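Putative metal-dependent isothiocyanate hydrolase SaxA (Pectobacterium carotovorum, PDB 6BRM) probably hydrolyses isothiocyanates, using a pair of zinc ions held in a metallo-beta-lactamase-type fold. Local coordinates at residues H67-H72 with G126-N131. Residues are numbered along the deposited sequence; the frame is centred on the assembly and turned at random.
With ZN (zinc ion), chain L; ZN (zinc ion), chain M.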
ATOM      1  N   HIS B  67      -2.214  13.051   9.681  1.00 49.20           N
ATOM      2  CA  HIS B  67      -0.792  12.988  10.048  1.00 49.10           C
ATOM      3  C   HIS B  67      -0.335  14.343  10.611  1.00 49.53           C
ATOM      4  O   HIS B  67      -1.113  15.303  10.630  1.00 48.40           O
ATOM      5  CB  HIS B  67       0.090  12.543   8.863  1.00 49.29           C
ATOM      6  CG  HIS B  67       0.030  13.439   7.662  1.00 48.04           C
ATOM      7  ND1 HIS B  67      -1.142  13.982   7.181  1.00 47.34           N
ATOM      8  CD2 HIS B  67       1.004  13.842   6.810  1.00 48.09           C
ATOM      9  CE1 HIS B  67      -0.884  14.699   6.102  1.00 47.04           C
ATOM     10  NE2 HIS B  67       0.412  14.634   5.855  1.00 46.57           N
ATOM     11  N   THR B  68       0.917  14.411  11.069  1.00 49.70           N
ATOM     12  CA  THR B  68       1.442  15.597  11.760  1.00 50.05           C
ATOM     13  C   THR B  68       2.316  16.527  10.893  1.00 48.20           C
ATOM     14  O   THR B  68       3.083  17.324  11.435  1.00 48.58           O
ATOM     15  CB  THR B  68       2.231  15.168  13.014  1.00 51.50           C
ATOM     16  OG1 THR B  68       3.321  14.323  12.625  1.00 54.49           O
ATOM     17  CG2 THR B  68       1.327  14.417  13.979  1.00 51.89           C
ATOM     18  N   HIS B  69       2.197  16.445   9.566  1.00 47.24           N
ATOM     19  CA  HIS B  69       2.845  17.424   8.678  1.00 46.44           C
ATOM     20  C   HIS B  69       2.278  18.815   8.960  1.00 47.51           C
ATOM     21  O   HIS B  69       1.072  18.960   9.177  1.00 46.48           O
ATOM     22  CB  HIS B  69       2.668  17.062   7.196  1.00 45.47           C
ATOM     23  CG  HIS B  69       3.570  15.957   6.728  1.00 45.40           C
ATOM     24  ND1 HIS B  69       3.433  15.358   5.492  1.00 44.71           N
ATOM     25  CD2 HIS B  69       4.615  15.339   7.333  1.00 42.98           C
ATOM     26  CE1 HIS B  69       4.361  14.426   5.355  1.00 43.05           C
ATOM     27  NE2 HIS B  69       5.090  14.397   6.457  1.00 42.79           N
ATOM     28  N   THR B  70       3.151  19.822   8.958  1.00 48.77           N
ATOM     29  CA  THR B  70       2.823  21.163   9.473  1.00 49.63           C
ATOM     30  C   THR B  70       1.623  21.823   8.783  1.00 50.87           C
ATOM     31  O   THR B  70       0.846  22.526   9.436  1.00 50.45           O
ATOM     32  CB  THR B  70       4.044  22.106   9.399  1.00 49.80           C
ATOM     33  OG1 THR B  70       5.207  21.422   9.886  1.00 49.55           O
ATOM     34  CG2 THR B  70       3.817  23.367  10.232  1.00 49.93           C
ATOM     35  N   ASP B  71       1.456  21.562   7.485  1.00 51.41           N
ATOM     36  CA  ASP B  71       0.274  22.026   6.727  1.00 51.87           C
ATOM     37  C   ASP B  71      -1.048  21.290   7.057  1.00 51.50           C
ATOM     38  O   ASP B  71      -2.070  21.541   6.411  1.00 53.76           O
ATOM     39  CB  ASP B  71       0.541  21.973   5.207  1.00 52.49           C
ATOM     40  CG  ASP B  71       0.830  20.567   4.708  1.00 53.06           C
ATOM     41  OD1 ASP B  71       1.735  19.931   5.285  1.00 55.13           O
ATOM     42  OD2 ASP B  71       0.173  20.096   3.751  1.00 51.60           O
ATOM     43  N   HIS B  72      -1.016  20.366   8.021  1.00 49.64           N
ATOM     44  CA  HIS B  72      -2.216  19.719   8.571  1.00 48.51           C
ATOM     45  C   HIS B  72      -2.380  19.864  10.094  1.00 47.18           C
ATOM     46  O   HIS B  72      -3.403  19.460  10.638  1.00 47.39           O
ATOM     47  CB  HIS B  72      -2.181  18.228   8.222  1.00 47.85           C
ATOM     48  CG  HIS B  72      -2.063  17.957   6.759  1.00 45.94           C
ATOM     49  ND1 HIS B  72      -3.143  17.613   5.978  1.00 46.18           N
ATOM     50  CD2 HIS B  72      -0.994  17.997   5.929  1.00 47.28           C
ATOM     51  CE1 HIS B  72      -2.746  17.446   4.729  1.00 46.84           C
ATOM     52  NE2 HIS B  72      -1.445  17.673   4.673  1.00 47.77           N
ATOM     53  N   GLY B 126      -2.448   5.073   2.650  1.00 45.96           N
ATOM     54  CA  GLY B 126      -2.023   5.766   1.432  1.00 45.41           C
ATOM     55  C   GLY B 126      -0.518   5.666   1.277  1.00 45.36           C
ATOM     56  O   GLY B 126       0.146   4.986   2.061  1.00 43.29           O
ATOM     57  N   GLN B 127       0.014   6.324   0.250  1.00 45.42           N
ATOM     58  CA  GLN B 127       1.453   6.485   0.092  1.00 46.51           C
ATOM     59  C   GLN B 127       1.772   7.944  -0.229  1.00 47.79           C
ATOM     60  O   GLN B 127       1.421   8.439  -1.300  1.00 50.00           O
ATOM     61  CB  GLN B 127       1.980   5.552  -0.998  1.00 47.16           C
ATOM     62  CG  GLN B 127       3.482   5.324  -0.928  1.00 47.46           C
ATOM     63  CD  GLN B 127       3.935   4.135  -1.750  1.00 48.29           C
ATOM     64  OE1 GLN B 127       4.137   3.042  -1.220  1.00 48.57           O
ATOM     65  NE2 GLN B 127       4.088   4.342  -3.053  1.00 48.66           N
ATOM     66  N   HIS B 128       2.451   8.617   0.701  1.00 48.66           N
ATOM     67  CA  HIS B 128       2.754  10.050   0.609  1.00 47.83           C
ATOM     68  C   HIS B 128       4.047  10.257  -0.191  1.00 48.15           C
ATOM     69  O   HIS B 128       5.030  10.800   0.316  1.00 51.12           O
ATOM     70  CB  HIS B 128       2.870  10.634   2.031  1.00 47.35           C
ATOM     71  CG  HIS B 128       2.673  12.117   2.114  1.00 47.82           C
ATOM     72  ND1 HIS B 128       2.805  12.958   1.029  1.00 46.80           N
ATOM     73  CD2 HIS B 128       2.378  12.911   3.171  1.00 46.82           C
ATOM     74  CE1 HIS B 128       2.587  14.204   1.414  1.00 46.88           C
ATOM     75  NE2 HIS B 128       2.334  14.204   2.709  1.00 45.96           N
ATOM     76  N   GLY B 129       4.033   9.838  -1.454  1.00 46.80           N
ATOM     77  CA  GLY B 129       5.240   9.829  -2.285  1.00 46.04           C
ATOM     78  C   GLY B 129       5.244   8.706  -3.297  1.00 45.91           C
ATOM     79  O   GLY B 129       4.422   7.794  -3.231  1.00 45.31           O
ATOM     80  N   SER B 130       6.183   8.783  -4.236  1.00 48.15           N
ATOM     81  CA  SER B 130       6.387   7.739  -5.246  1.00 48.89           C
ATOM     82  C   SER B 130       7.046   6.500  -4.640  1.00 48.99           C
ATOM     83  O   SER B 130       7.575   6.551  -3.533  1.00 50.48           O
ATOM     84  CB  SER B 130       7.272   8.267  -6.373  1.00 49.43           C
ATOM     85  OG  SER B 130       8.553   8.620  -5.874  1.00 50.21           O
ATOM     86  N   ASN B 131       7.022   5.400  -5.386  1.00 50.01           N
ATOM     87  CA  ASN B 131       7.697   4.153  -4.988  1.00 49.83           C
ATOM     88  C   ASN B 131       9.193   4.342  -4.739  1.00 51.05           C
ATOM     89  O   ASN B 131       9.748   3.744  -3.815  1.00 52.13           O
ATOM     90  CB  ASN B 131       7.500   3.067  -6.058  1.00 48.91           C
ATOM     91  CG  ASN B 131       6.089   2.509  -6.078  1.00 48.57           C
ATOM     92  OD1 ASN B 131       5.212   2.971  -5.352  1.00 49.07           O
ATOM     93  ND2 ASN B 131       5.867   1.504  -6.913  1.00 48.59           N
TER
HETATM   94 ZN    ZN L 301       1.615  15.582   4.260  1.00 48.41          ZN
HETATM   95 ZN    ZN M 302      -0.077  18.033   2.995  1.00 52.75          ZN
HETATM   96  O   HOH W   1       1.787  17.760   4.144  1.00 47.57           O
HETATM   97  O   HOH W   2       1.331  18.147   1.308  1.00 46.81           O
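The dinuclear zinc site joins these two loops: His67 and His69 from residues 67-72 and His128 from residues 126-131 converge on the zinc of chain L. The CA atoms of His67 and His128 stay 10.5 Å apart, and the metal makes the link. His67 NE2, His69 ND1 and His128 NE2 each lie 2.2 Å from it. His128 reaches across with CG anti to its backbone N (chi1 -159°). His128 NE2 lies in plane at the edge of the His69 ring, 3.2 Å from His69 ND1, a spacing set by the shared zinc and not a hydrogen bond. The ring planes of His67 and His128 are inclined at 70°. His-Thr-His-Thr-Asp-His is the HxHxDH motif of the metallo-beta-lactamase superfamily, following strand 62-64 of one mixed sheet, while residues 126-131 follow strand 120-124 of the second. Asp71 OD2 and His72 NE2 serve the chain M zinc, both at 2.2 Å; His221 completes its protein ligands, and Asp164 bridges both metals. Water 1 also bridges them and donates a hydrogen bond to Asp71 OD1, consistent with the hydrolytic nucleophile of this superfamily. Behind the first shell, Leu142, Ile198 and Asp23 hold the other ring nitrogens of His69, His128 and His72.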